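Local coordinates for ATP phosphoribosyltransferase regulatory subunit (Lactococcus lactis, PDB 1Z7M), which is required for the first step of histidine biosynthesis and may allow its feedback regulation by histidine, at residues Val176-Ala182 and Asp287-Tyr293; Ile159-Ala163 and Ala320-Cys324. All coordinates share one frame; numbering follows the deposited sequence.

In the fold
Both contacts belong to the largely antiparallel, mixed sheet of a class II aminoacyl-tRNA synthetase fold: interaction 1 pairs two of its strands, and interaction 2 lays helix 152-169 on the same sheet. Their centres lie about 11 Å apart, and they meet through side chains. Phe-290 CE1 of interaction 1 comes within 3.5 Å of Phe-323 CB, and Phe-177 CE2 lies 3.6 Å from Leu-160 CD2 on the helix. Interaction 1 is nested along the chain within the loop that interaction 2 closes. The phosphate ion, probably from the crystallisation liquor, sits beside Lys-291 and Tyr-293 on the sheet face turned away from this helix.

Interaction 1: residues Val176-Ala182 and Asp287-Tyr293; sequences VFEIGSA and DLMFKAY. With PO4 (phosphate ion), chain J.
Lys-291 and Tyr-293 reach a phosphate ion from one strand, while Glu-178, paired with Lys-291 on the other, lies near the ion without bonding to it. Lys-291 NZ (2.8 Å) and Tyr-293 OH (2.7 Å) both donate to phosphate O2, and NZ adds a weak bond to O3. The lysine chain is extended beyond CG, which carries its ammonium out to the ion. The partner of Glu-178 OE2 is a basic side chain of another protein's chain, in a salt bridge, and residues of that chain bind the phosphate too. Behind these groups, antiparallel backbone pairing sets the register; Glu-178 N to Lys-291 O is almost straight, at 178°. On the face carrying Phe-177 and Phe-290, the two rings lie nearly parallel, at 22°, but are slid apart and barely overlap, with Phe-177 CZ 3.7 Å from Phe-290 CD1. Where the pairing ends, Ser-181 OG donates to Asp-287 OD1 from above the carboxylate plane and N-caps helix 182-191 at Phe-184 N, while Ala-182 N bonds Asp-287 O (2.7 Å). Strands 272-274 and 302-306 flank the pair, and helix 152-169 packs on the Phe-177 face through Leu-160 and Leu-164.

Interaction 2: residues Ile159-Ala163 and Ala320-Cys324; sequences ILSLA and AIGFC
Helix segment 159-163 runs almost parallel to strand segment 320-324, their axes 11° apart in direction and 8.9 Å apart at closest approach, a helix laid over the largely antiparallel sheet of the class II aminoacyl-tRNA synthetase fold. The spacing is filled by apolar side chains, and the contact is buried. Ile-159 and Phe-323 supply most of it. Ile-159 points toward the strand and divides its two branches between neighbours: CG1 meets Ile-321 CG2 at 3.7 Å, whereas CG2 comes in the plane of the Phe-323 ring, at its edge, 3.6 Å from CD2. Ile-159 and Ile-321 lie alongside each other, pointing opposite ways. CG1 of Ile-321 lies anti to the backbone N (chi1 177°), and the chain continues extended, which brings CD1 to 4.0 Å from Ile-159 CB. Between Ile-321 and Phe-323, Gly-322 has no side chain; its CA lies 4.2 Å from Ile-159 CG2.

The Phe-323 ring reaches the helix one turn further on. Leu-162 CB stands near the ring plane, at the edge, while Ala-163 CB covers one face in a CH-pi contact. With a leucine here, which has no ring to offer, Ala-163 CB and the CG2 branch of Ile-159 would probably be left less well packed against the strand. On the sheet, Phe-323 and Ile-321 also touch Phe-290 and Leu-288 of strand 288-294, and Leu-147 and Ile-145 of strand 139-148 carry the apolar layer further beneath the helix. In the CH-pi contact itself, Ala-163 CB lies 4.0 Å from the centroid of the Phe-323 ring, 27° off the ring normal.

Interaction 1: residues Val176-Ala182 and Asp287-Tyr293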
loop_
_atom_site.group_PDB
_atom_site.type_symbol
_atom_site.label_atom_id
_atom_site.label_comp_id
_atom_site.label_asym_id
_atom_site.label_seq_id
_atom_site.Cartn_x
_atom_site.Cartn_y
_atom_site.Cartn_z
ATOM N N VAL B 176 -7.600 28.063 -31.958
ATOM C CA VAL B 176 -8.843 27.699 -32.608
ATOM C C VAL B 176 -9.749 26.924 -31.656
ATOM O O VAL B 176 -9.294 26.122 -30.837
ATOM C CB VAL B 176 -8.590 26.852 -33.866
ATOM C CG1 VAL B 176 -7.587 27.561 -34.750
ATOM C CG2 VAL B 176 -8.102 25.470 -33.489
ATOM N N PHE B 177 -11.040 27.186 -31.777
ATOM C CA PHE B 177 -12.043 26.538 -30.957
ATOM C C PHE B 177 -12.867 25.632 -31.886
ATOM O O PHE B 177 -13.272 26.064 -32.967
ATOM C CB PHE B 177 -12.913 27.609 -30.328
ATOM C CG PHE B 177 -13.824 27.095 -29.295
ATOM C CD1 PHE B 177 -13.421 27.029 -27.973
ATOM C CD2 PHE B 177 -15.102 26.677 -29.635
ATOM C CE1 PHE B 177 -14.282 26.553 -26.992
ATOM C CE2 PHE B 177 -15.977 26.198 -28.669
ATOM C CZ PHE B 177 -15.567 26.136 -27.342
ATOM N N GLU B 178 -13.097 24.384 -31.479
ATOM C CA GLU B 178 -13.847 23.411 -32.293
ATOM C C GLU B 178 -15.039 22.798 -31.583
ATOM O O GLU B 178 -14.909 22.307 -30.465
ATOM C CB GLU B 178 -12.948 22.253 -32.728
ATOM C CG GLU B 178 -11.834 22.608 -33.694
ATOM C CD GLU B 178 -10.858 21.450 -33.901
ATOM O OE1 GLU B 178 -9.910 21.602 -34.703
ATOM O OE2 GLU B 178 -11.030 20.389 -33.255
ATOM N N ILE B 179 -16.196 22.800 -32.235
ATOM C CA ILE B 179 -17.377 22.197 -31.640
ATOM C C ILE B 179 -17.848 21.005 -32.454
ATOM O O ILE B 179 -17.587 20.907 -33.654
ATOM C CB ILE B 179 -18.521 23.191 -31.524
ATOM C CG1 ILE B 179 -18.851 23.774 -32.896
ATOM C CG2 ILE B 179 -18.146 24.279 -30.562
ATOM C CD1 ILE B 179 -20.028 24.723 -32.869
ATOM N N GLY B 180 -18.545 20.096 -31.791
ATOM C CA GLY B 180 -19.024 18.913 -32.474
ATOM C C GLY B 180 -20.260 18.323 -31.827
ATOM O O GLY B 180 -20.806 18.891 -30.877
ATOM N N SER B 181 -20.694 17.177 -32.346
ATOM C CA SER B 181 -21.877 16.505 -31.833
ATOM C C SER B 181 -21.740 14.985 -31.721
ATOM O O SER B 181 -21.490 14.302 -32.711
ATOM C CB SER B 181 -23.060 16.835 -32.725
ATOM O OG SER B 181 -24.214 16.142 -32.294
ATOM N N ALA B 182 -21.908 14.467 -30.506
ATOM C CA ALA B 182 -21.815 13.039 -30.271
ATOM C C ALA B 182 -22.964 12.393 -31.018
ATOM O O ALA B 182 -22.842 11.298 -31.557
ATOM C CB ALA B 182 -21.929 12.744 -28.787
ATOM N N ASP B 287 -24.014 14.902 -26.175
ATOM C CA ASP B 287 -24.107 15.502 -27.502
ATOM C C ASP B 287 -23.047 16.565 -27.797
ATOM O O ASP B 287 -22.063 16.299 -28.486
ATOM C CB ASP B 287 -25.506 16.088 -27.694
ATOM C CG ASP B 287 -25.772 16.487 -29.129
ATOM O OD1 ASP B 287 -25.030 17.342 -29.638
ATOM O OD2 ASP B 287 -26.713 15.953 -29.752
ATOM N N LEU B 288 -23.257 17.778 -27.298
ATOM C CA LEU B 288 -22.288 18.840 -27.528
ATOM C C LEU B 288 -20.958 18.473 -26.882
ATOM O O LEU B 288 -20.929 17.942 -25.771
ATOM C CB LEU B 288 -22.790 20.167 -26.952
ATOM C CG LEU B 288 -21.746 21.287 -26.924
ATOM C CD1 LEU B 288 -21.273 21.615 -28.342
ATOM C CD2 LEU B 288 -22.336 22.511 -26.236
ATOM N N MET B 289 -19.872 18.747 -27.603
ATOM C CA MET B 289 -18.509 18.484 -27.143
ATOM C C MET B 289 -17.589 19.466 -27.863
ATOM O O MET B 289 -17.800 19.743 -29.037
ATOM C CB MET B 289 -18.110 17.043 -27.456
ATOM C CG MET B 289 -18.207 16.657 -28.918
ATOM S SD MET B 289 -17.992 14.879 -29.193
ATOM C CE MET B 289 -17.812 14.811 -30.886
ATOM N N PHE B 290 -16.575 19.993 -27.179
ATOM C CA PHE B 290 -15.702 20.982 -27.805
ATOM C C PHE B 290 -14.259 20.975 -27.339
ATOM O O PHE B 290 -13.981 20.681 -26.188
ATOM C CB PHE B 290 -16.299 22.361 -27.568
ATOM C CG PHE B 290 -16.743 22.577 -26.155
ATOM C CD1 PHE B 290 -15.897 23.158 -25.227
ATOM C CD2 PHE B 290 -18.000 22.159 -25.737
ATOM C CE1 PHE B 290 -16.296 23.321 -23.902
ATOM C CE2 PHE B 290 -18.406 22.316 -24.416
ATOM C CZ PHE B 290 -17.550 22.899 -23.500
ATOM N N LYS B 291 -13.344 21.310 -28.242
ATOM C CA LYS B 291 -11.920 21.364 -27.924
ATOM C C LYS B 291 -11.381 22.735 -28.303
ATOM O O LYS B 291 -12.061 23.509 -28.964
ATOM C CB LYS B 291 -11.171 20.228 -28.623
ATOM C CG LYS B 291 -11.648 18.838 -28.235
ATOM C CD LYS B 291 -10.714 17.765 -28.769
ATOM C CE LYS B 291 -11.191 16.375 -28.381
ATOM N NZ LYS B 291 -10.285 15.312 -28.896
ATOM N N ALA B 292 -10.153 23.026 -27.891
ATOM C CA ALA B 292 -9.523 24.298 -28.201
ATOM C C ALA B 292 -8.031 24.062 -28.250
ATOM O O ALA B 292 -7.472 23.478 -27.328
ATOM C CB ALA B 292 -9.854 25.322 -27.133
ATOM N N TYR B 293 -7.388 24.510 -29.325
ATOM C CA TYR B 293 -5.951 24.320 -29.479
ATOM C C TYR B 293 -5.188 25.628 -29.637
ATOM O O TYR B 293 -5.768 26.658 -29.969
ATOM C CB TYR B 293 -5.653 23.433 -30.688
ATOM C CG TYR B 293 -6.111 22.004 -30.540
ATOM C CD1 TYR B 293 -7.463 21.674 -30.587
ATOM C CD2 TYR B 293 -5.189 20.979 -30.338
ATOM C CE1 TYR B 293 -7.891 20.355 -30.430
ATOM C CE2 TYR B 293 -5.601 19.655 -30.180
ATOM C CZ TYR B 293 -6.951 19.349 -30.223
ATOM O OH TYR B 293 -7.370 18.049 -30.024
HETATM P P PO4 J . -9.520 16.397 -32.280
HETATM O O1 PO4 J . -10.116 17.544 -32.524
HETATM O O2 PO4 J . -8.822 16.019 -31.148
HETATM O O3 PO4 J . -11.007 15.364 -31.967
HETATM O O4 PO4 J . -9.144 15.551 -33.499
#

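Interaction 2: residues Ile159-Ala163 and Ala320-Cys324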
loop_
_atom_site.group_PDB
_atom_site.type_symbol
_atom_site.label_atom_id
_atom_site.label_comp_id
_atom_site.label_asym_id
_atom_site.label_seq_id
_atom_site.Cartn_x
_atom_site.Cartn_y
_atom_site.Cartn_z
ATOM N N ILE B 159 -22.092 27.693 -21.122
ATOM C CA ILE B 159 -20.785 27.053 -21.071
ATOM C C ILE B 159 -19.912 27.421 -22.280
ATOM O O ILE B 159 -18.766 27.820 -22.108
ATOM C CB ILE B 159 -20.946 25.515 -20.943
ATOM C CG1 ILE B 159 -21.636 25.170 -19.613
ATOM C CG2 ILE B 159 -19.599 24.822 -20.986
ATOM C CD1 ILE B 159 -20.777 25.391 -18.381
ATOM N N LEU B 160 -20.451 27.312 -23.491
ATOM C CA LEU B 160 -19.701 27.657 -24.711
ATOM C C LEU B 160 -19.210 29.092 -24.693
ATOM O O LEU B 160 -18.105 29.405 -25.124
ATOM C CB LEU B 160 -20.582 27.478 -25.941
ATOM C CG LEU B 160 -20.580 26.105 -26.592
ATOM C CD1 LEU B 160 -21.707 26.018 -27.589
ATOM C CD2 LEU B 160 -19.250 25.880 -27.268
ATOM N N SER B 161 -20.074 29.967 -24.209
ATOM C CA SER B 161 -19.765 31.377 -24.116
ATOM C C SER B 161 -18.594 31.588 -23.149
ATOM O O SER B 161 -17.569 32.183 -23.508
ATOM C CB SER B 161 -21.002 32.112 -23.627
ATOM O OG SER B 161 -21.114 33.358 -24.279
ATOM N N LEU B 162 -18.763 31.088 -21.925
ATOM C CA LEU B 162 -17.758 31.179 -20.865
ATOM C C LEU B 162 -16.423 30.665 -21.349
ATOM O O LEU B 162 -15.409 31.326 -21.191
ATOM C CB LEU B 162 -18.189 30.348 -19.665
ATOM C CG LEU B 162 -18.262 31.067 -18.325
ATOM C CD1 LEU B 162 -18.708 30.077 -17.249
ATOM C CD2 LEU B 162 -16.917 31.671 -17.993
ATOM N N ALA B 163 -16.432 29.468 -21.923
ATOM C CA ALA B 163 -15.224 28.854 -22.451
ATOM C C ALA B 163 -14.483 29.824 -23.373
ATOM O O ALA B 163 -13.261 29.970 -23.296
ATOM C CB ALA B 163 -15.576 27.578 -23.205
ATOM N N ALA B 320 -26.066 18.068 -17.505
ATOM C CA ALA B 320 -24.729 18.221 -16.932
ATOM C C ALA B 320 -23.720 18.560 -18.028
ATOM O O ALA B 320 -23.554 17.823 -18.999
ATOM C CB ALA B 320 -24.315 16.969 -16.182
ATOM N N ILE B 321 -23.043 19.682 -17.872
ATOM C CA ILE B 321 -22.078 20.092 -18.871
ATOM C C ILE B 321 -20.983 20.925 -18.214
ATOM O O ILE B 321 -21.194 21.533 -17.165
ATOM C CB ILE B 321 -22.788 20.894 -20.028
ATOM C CG1 ILE B 321 -21.767 21.396 -21.047
ATOM C CG2 ILE B 321 -23.593 22.071 -19.463
ATOM C CD1 ILE B 321 -22.410 22.015 -22.269
ATOM N N GLY B 322 -19.804 20.930 -18.821
ATOM C CA GLY B 322 -18.707 21.694 -18.274
ATOM C C GLY B 322 -17.503 21.581 -19.167
ATOM O O GLY B 322 -17.569 21.013 -20.252
ATOM N N PHE B 323 -16.397 22.151 -18.722
ATOM C CA PHE B 323 -15.169 22.071 -19.489
ATOM C C PHE B 323 -13.984 22.142 -18.541
ATOM O O PHE B 323 -14.144 22.433 -17.350
ATOM C CB PHE B 323 -15.111 23.163 -20.582
ATOM C CG PHE B 323 -15.007 24.568 -20.066
ATOM C CD1 PHE B 323 -13.813 25.052 -19.557
ATOM C CD2 PHE B 323 -16.101 25.420 -20.134
ATOM C CE1 PHE B 323 -13.709 26.373 -19.127
ATOM C CE2 PHE B 323 -16.010 26.743 -19.709
ATOM C CZ PHE B 323 -14.812 27.220 -19.204
ATOM N N CYS B 324 -12.799 21.869 -19.072
ATOM C CA CYS B 324 -11.599 21.846 -18.264
ATOM C C CYS B 324 -10.405 22.443 -18.973
ATOM O O CYS B 324 -10.210 22.217 -20.166
ATOM C CB CYS B 324 -11.306 20.406 -17.875
ATOM S SG CYS B 324 -9.628 20.114 -17.384
#